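Local coordinates for protein of unknown function VPA0982 (Vibrio parahaemolyticus, PDB 2QIP), which is of unknown function in detail but, as a NYN-domain protein of the PIN clan, probably acts as an RNA nuclease, at residues S116-S122 with L144-L149; A53-A57 with W94-I98. All blocks are in the same frame, centred on the assembly; numbering follows the deposited sequence.

Interaction 1 (S116-S122 with L144-L149); sequences SGDGDFS and LTSQTL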
loop_
_atom_site.group_PDB
_atom_site.type_symbol
_atom_site.label_atom_id
_atom_site.label_comp_id
_atom_site.label_asym_id
_atom_site.label_seq_id
_atom_site.Cartn_x
_atom_site.Cartn_y
_atom_site.Cartn_z
ATOM N N SER A 116 11.149 -8.244 -1.392
ATOM C CA SER A 116 10.431 -7.742 -2.557
ATOM C C SER A 116 11.364 -6.815 -3.299
ATOM O O SER A 116 12.167 -6.111 -2.661
ATOM C CB SER A 116 9.201 -6.928 -2.142
ATOM O OG SER A 116 8.504 -6.453 -3.294
ATOM N N GLY A 117 11.230 -6.784 -4.625
ATOM C CA GLY A 117 11.957 -5.805 -5.422
ATOM C C GLY A 117 11.114 -4.628 -5.885
ATOM O O GLY A 117 11.606 -3.774 -6.626
ATOM N N ASP A 118 9.869 -4.554 -5.424
ATOM C CA ASP A 118 8.919 -3.528 -5.868
ATOM C C ASP A 118 9.272 -2.145 -5.300
ATOM O O ASP A 118 9.198 -1.912 -4.083
ATOM C CB ASP A 118 7.515 -3.979 -5.437
ATOM C CG ASP A 118 6.388 -3.049 -5.890
ATOM O OD1 ASP A 118 6.636 -1.894 -6.296
ATOM O OD2 ASP A 118 5.206 -3.508 -5.794
ATOM N N GLY A 119 9.673 -1.235 -6.182
ATOM C CA GLY A 119 10.102 0.079 -5.760
ATOM C C GLY A 119 9.042 0.900 -5.045
ATOM O O GLY A 119 9.385 1.859 -4.352
ATOM N N ASP A 120 7.763 0.566 -5.205
ATOM C CA ASP A 120 6.753 1.322 -4.461
ATOM C C ASP A 120 6.945 1.187 -2.952
ATOM O O ASP A 120 6.497 2.034 -2.181
ATOM C CB ASP A 120 5.335 0.950 -4.868
ATOM C CG ASP A 120 4.891 1.671 -6.125
ATOM O OD1 ASP A 120 5.412 2.779 -6.367
ATOM O OD2 ASP A 120 4.038 1.127 -6.866
ATOM N N PHE A 121 7.617 0.121 -2.534
ATOM C CA PHE A 121 7.882 -0.038 -1.097
ATOM C C PHE A 121 8.935 0.955 -0.568
ATOM O O PHE A 121 9.144 1.050 0.656
ATOM C CB PHE A 121 8.255 -1.471 -0.748
ATOM C CG PHE A 121 7.107 -2.439 -0.817
ATOM C CD1 PHE A 121 5.939 -2.212 -0.100
ATOM C CD2 PHE A 121 7.201 -3.595 -1.587
ATOM C CE1 PHE A 121 4.863 -3.136 -0.171
ATOM C CE2 PHE A 121 6.153 -4.499 -1.642
ATOM C CZ PHE A 121 4.976 -4.286 -0.945
ATOM N N SER A 122 9.570 1.722 -1.465
ATOM C CA SER A 122 10.511 2.749 -1.004
ATOM C C SER A 122 9.848 3.686 -0.002
ATOM O O SER A 122 10.490 4.097 0.978
ATOM C CB SER A 122 11.044 3.577 -2.179
ATOM O OG SER A 122 11.703 2.711 -3.073
ATOM N N LEU A 144 15.927 -6.861 -11.236
ATOM C CA LEU A 144 14.498 -6.545 -11.275
ATOM C C LEU A 144 14.037 -5.749 -10.063
ATOM O O LEU A 144 12.839 -5.530 -9.894
ATOM C CB LEU A 144 13.667 -7.828 -11.436
ATOM C CG LEU A 144 13.892 -8.548 -12.785
ATOM C CD1 LEU A 144 13.259 -9.934 -12.789
ATOM C CD2 LEU A 144 13.373 -7.708 -13.957
ATOM N N THR A 145 14.997 -5.310 -9.254
ATOM C CA THR A 145 14.715 -4.517 -8.054
ATOM C C THR A 145 14.967 -3.043 -8.310
ATOM O O THR A 145 15.991 -2.657 -8.894
ATOM C CB THR A 145 15.577 -4.977 -6.868
ATOM O OG1 THR A 145 15.209 -6.318 -6.533
ATOM C CG2 THR A 145 15.366 -4.111 -5.627
ATOM N N SER A 146 14.029 -2.215 -7.866
ATOM C CA SER A 146 14.169 -0.775 -8.013
ATOM C C SER A 146 15.415 -0.247 -7.342
ATOM O O SER A 146 15.622 -0.532 -6.159
ATOM C CB SER A 146 12.973 -0.126 -7.346
ATOM O OG SER A 146 13.130 1.270 -7.280
ATOM N N GLN A 147 16.199 0.581 -8.038
ATOM C CA GLN A 147 17.389 1.177 -7.425
ATOM C C GLN A 147 17.014 2.104 -6.261
ATOM O O GLN A 147 17.773 2.248 -5.288
ATOM C CB GLN A 147 18.273 1.930 -8.452
ATOM C CG GLN A 147 19.630 2.309 -7.892
ATOM C CD GLN A 147 20.468 1.091 -7.503
ATOM O OE1 GLN A 147 20.524 0.101 -8.240
ATOM N NE2 GLN A 147 21.116 1.159 -6.345
ATOM N N THR A 148 15.835 2.720 -6.355
ATOM C CA THR A 148 15.382 3.622 -5.295
ATOM C C THR A 148 15.160 2.836 -4.011
ATOM O O THR A 148 15.525 3.297 -2.937
ATOM C CB THR A 148 14.087 4.320 -5.737
ATOM O OG1 THR A 148 14.326 4.983 -6.997
ATOM C CG2 THR A 148 13.593 5.313 -4.712
ATOM N N LEU A 149 14.575 1.644 -4.137
ATOM C CA LEU A 149 14.370 0.780 -2.977
ATOM C C LEU A 149 15.698 0.315 -2.381
ATOM O O LEU A 149 15.877 0.350 -1.155
ATOM C CB LEU A 149 13.514 -0.431 -3.378
ATOM C CG LEU A 149 13.183 -1.452 -2.277
ATOM C CD1 LEU A 149 12.388 -0.797 -1.183
ATOM C CD2 LEU A 149 12.397 -2.624 -2.839
#
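Leu149 reaches from the helix beginning at Gln147 into the loop 116-122 and divides its two methyls between backbone groups there. With CG anti to the backbone N (chi1 -180°), the fork is carried across the gap: CD2 sits 3.5 Å from Ser116 O and 3.5 Å from Asp118 O, while CD1 lies against the Phe121-Ser122 peptide, 3.8 Å from Ser122 N. A branched aliphatic end suits a loop whose inner surface is mostly main chain. Beside it the backbones come close where the loop has glycines. Thr145 packs OG1 and CG2 on Gly117 CA, its hydroxyl being bonded to Val141 O, and Ser146 CB approaches Gly119 CA to 3.3 Å; the bare CA atoms of both glycines let these side chains come in against the main chain. The one hydrogen bond across, Ser146 N to Gly117 O, is 3.1 Å long and nearly straight at 168°. The loop follows strand 111-115 at the C-terminal edge of the parallel sheet, where PIN-like folds gather their acidic residues; Ser116 OG accepts from Asp118 N, an ST turn, and is hydrogen-bonded to Asp17, and Asp118 OD1 forms an Asx turn with Asp120 N. Ser146 is the helix N-cap, its OG weakly accepting from Thr148 N and Leu149 N and also bonded to Gln84 of the second subunit. Ser122 OG donates back to Gly119 O at 2.8 Å, on a lone pair, and rests against Thr148 CG2.

Interaction 2 (A53-A57 with W94-I98); sequences AYAIA and WDVGI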
loop_
_atom_site.group_PDB
_atom_site.type_symbol
_atom_site.label_atom_id
_atom_site.label_comp_id
_atom_site.label_asym_id
_atom_site.label_seq_id
_atom_site.Cartn_x
_atom_site.Cartn_y
_atom_site.Cartn_z
ATOM N N ALA A 53 4.425 -14.510 5.138
ATOM C CA ALA A 53 4.580 -14.710 3.703
ATOM C C ALA A 53 3.244 -14.388 3.065
ATOM O O ALA A 53 2.236 -15.041 3.360
ATOM C CB ALA A 53 5.001 -16.162 3.393
ATOM N N TYR A 54 3.227 -13.366 2.210
ATOM C CA TYR A 54 1.988 -12.835 1.640
ATOM C C TYR A 54 1.778 -13.469 0.275
ATOM O O TYR A 54 2.502 -13.175 -0.693
ATOM C CB TYR A 54 2.106 -11.304 1.538
ATOM C CG TYR A 54 2.198 -10.691 2.916
ATOM C CD1 TYR A 54 1.059 -10.214 3.545
ATOM C CD2 TYR A 54 3.416 -10.617 3.603
ATOM C CE1 TYR A 54 1.105 -9.673 4.825
ATOM C CE2 TYR A 54 3.475 -10.081 4.902
ATOM C CZ TYR A 54 2.314 -9.592 5.496
ATOM O OH TYR A 54 2.347 -9.067 6.791
ATOM N N ALA A 55 0.776 -14.338 0.197
ATOM C CA ALA A 55 0.581 -15.203 -0.976
ATOM C C ALA A 55 -0.861 -15.128 -1.459
ATOM O O ALA A 55 -1.705 -14.440 -0.861
ATOM C CB ALA A 55 0.952 -16.648 -0.601
ATOM N N ILE A 56 -1.143 -15.866 -2.536
ATOM C CA ILE A 56 -2.477 -15.904 -3.131
ATOM C C ILE A 56 -3.119 -17.255 -2.825
ATOM O O ILE A 56 -2.505 -18.303 -3.025
ATOM C CB ILE A 56 -2.400 -15.661 -4.661
ATOM C CG1 ILE A 56 -1.673 -14.330 -4.948
ATOM C CG2 ILE A 56 -3.795 -15.690 -5.311
ATOM C CD1 ILE A 56 -2.340 -13.070 -4.328
ATOM N N ALA A 57 -4.353 -17.223 -2.329
ATOM C CA ALA A 57 -5.087 -18.457 -2.053
ATOM C C ALA A 57 -5.318 -19.277 -3.305
ATOM O O ALA A 57 -5.493 -18.733 -4.391
ATOM C CB ALA A 57 -6.401 -18.136 -1.404
ATOM N N TRP A 94 -0.253 -7.255 -3.134
ATOM C CA TRP A 94 -0.271 -7.246 -1.676
ATOM C C TRP A 94 0.327 -5.957 -1.087
ATOM O O TRP A 94 0.609 -5.896 0.105
ATOM C CB TRP A 94 0.511 -8.450 -1.146
ATOM C CG TRP A 94 -0.294 -9.588 -0.587
ATOM C CD1 TRP A 94 -0.343 -10.879 -1.068
ATOM C CD2 TRP A 94 -1.102 -9.569 0.592
ATOM N NE1 TRP A 94 -1.155 -11.644 -0.273
ATOM C CE2 TRP A 94 -1.627 -10.874 0.763
ATOM C CE3 TRP A 94 -1.442 -8.572 1.528
ATOM C CZ2 TRP A 94 -2.447 -11.209 1.848
ATOM C CZ3 TRP A 94 -2.263 -8.904 2.595
ATOM C CH2 TRP A 94 -2.769 -10.213 2.743
ATOM N N ASP A 95 0.524 -4.922 -1.895
ATOM C CA ASP A 95 1.196 -3.731 -1.377
ATOM C C ASP A 95 0.474 -3.075 -0.207
ATOM O O ASP A 95 1.118 -2.630 0.741
ATOM C CB ASP A 95 1.477 -2.702 -2.477
ATOM C CG ASP A 95 2.494 -3.199 -3.510
ATOM O OD1 ASP A 95 2.875 -4.391 -3.490
ATOM O OD2 ASP A 95 2.920 -2.358 -4.349
ATOM N N VAL A 96 -0.849 -2.946 -0.299
ATOM C CA VAL A 96 -1.591 -2.324 0.799
ATOM C C VAL A 96 -1.408 -3.148 2.089
ATOM O O VAL A 96 -1.082 -2.603 3.143
ATOM C CB VAL A 96 -3.107 -2.111 0.477
ATOM C CG1 VAL A 96 -3.865 -1.685 1.743
ATOM C CG2 VAL A 96 -3.272 -1.050 -0.641
ATOM N N GLY A 97 -1.587 -4.467 2.011
ATOM C CA GLY A 97 -1.536 -5.256 3.235
ATOM C C GLY A 97 -0.138 -5.362 3.839
ATOM O O GLY A 97 0.024 -5.344 5.064
ATOM N N ILE A 98 0.882 -5.444 2.988
ATOM C CA ILE A 98 2.271 -5.442 3.460
ATOM C C ILE A 98 2.613 -4.103 4.125
ATOM O O ILE A 98 3.248 -4.077 5.197
ATOM C CB ILE A 98 3.242 -5.794 2.293
ATOM C CG1 ILE A 98 3.096 -7.291 1.956
ATOM C CG2 ILE A 98 4.713 -5.477 2.657
ATOM C CD1 ILE A 98 3.851 -7.735 0.678
#
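Tyr54 leaves its strand pointing at the helix start 94-98, and nearly every atom along its side chain as far as the ring's outer carbons meets Trp94 or Ile98. CB comes first: it stands over the five-membered ring of Trp94, 3.5 Å from the centroid and almost on the ring normal, a CH-pi contact. At CG the partner changes, Ile98 CG1 lying 3.6 Å away. CD1 points at the face of the indole's six-membered ring, 3.6 Å from Trp94 CE3, whereas CD2 on the other side of the ring stays with Ile98 CG1. The phenol thus presents an edge to the indole face, a T-shaped pair with planes at 73°, while Ile98 CG1 covers one phenol face. Farther out, CE1 still nears Trp94 CZ3 and CE2 still nears Ile98 CG1; the hydroxyl is hydrogen-bonded to Asp101, farther along the helix, which satisfies this buried polar tip.

This is a strand-to-helix contact of an alpha/beta fold: strand 46-55 lies in the parallel sheet between 10-17 and 76-79, and helix 95-105 packs on one side of it, with Leu15 and Met78 also touching Tyr54.

Tryptophan suits this place just before the helix because it offers a broad face to Tyr54 CB and to the edge of the phenol, and an N-H at its own edge to Ala55 O. NE1 donates to that oxygen at 2.9 Å and 175°, with the oxygen close to the indole plane but the nitrogen raised above the carbonyl plane. Ile98 has CG1 anti to its carbonyl carbon (chi1 -72°), which sends that branch to the phenol. Gly97, with no side chain, lets Trp94 CZ3 lie close to the helix backbone. Leu123 of the second subunit also packs on Trp94.

In the fold
From the N terminus, strand 10-17 comes first, at the middle of the sheet, and strand 46-55 pairs beside it. Interaction 2 then closes the long excursion through helix 61-73 and strand 76-79, bringing the start of helix 95-105 back onto strand 46-55. Interaction 1 opens only after strand 111-115 and closes a shorter loop through helix 122-132 and strand 135-140, joining the two successive loops that precede helices 122-132 and 147-152. The two are in series, neither nested nor crossing. They nevertheless touch: Phe121 packs on Asp95 and Ile98, and Asp118 OD2 lies 2.9 Å from Asp95 OD2, a close acidic pair consistent with the acidic site of PIN-like nucleases. Both also border the second subunit.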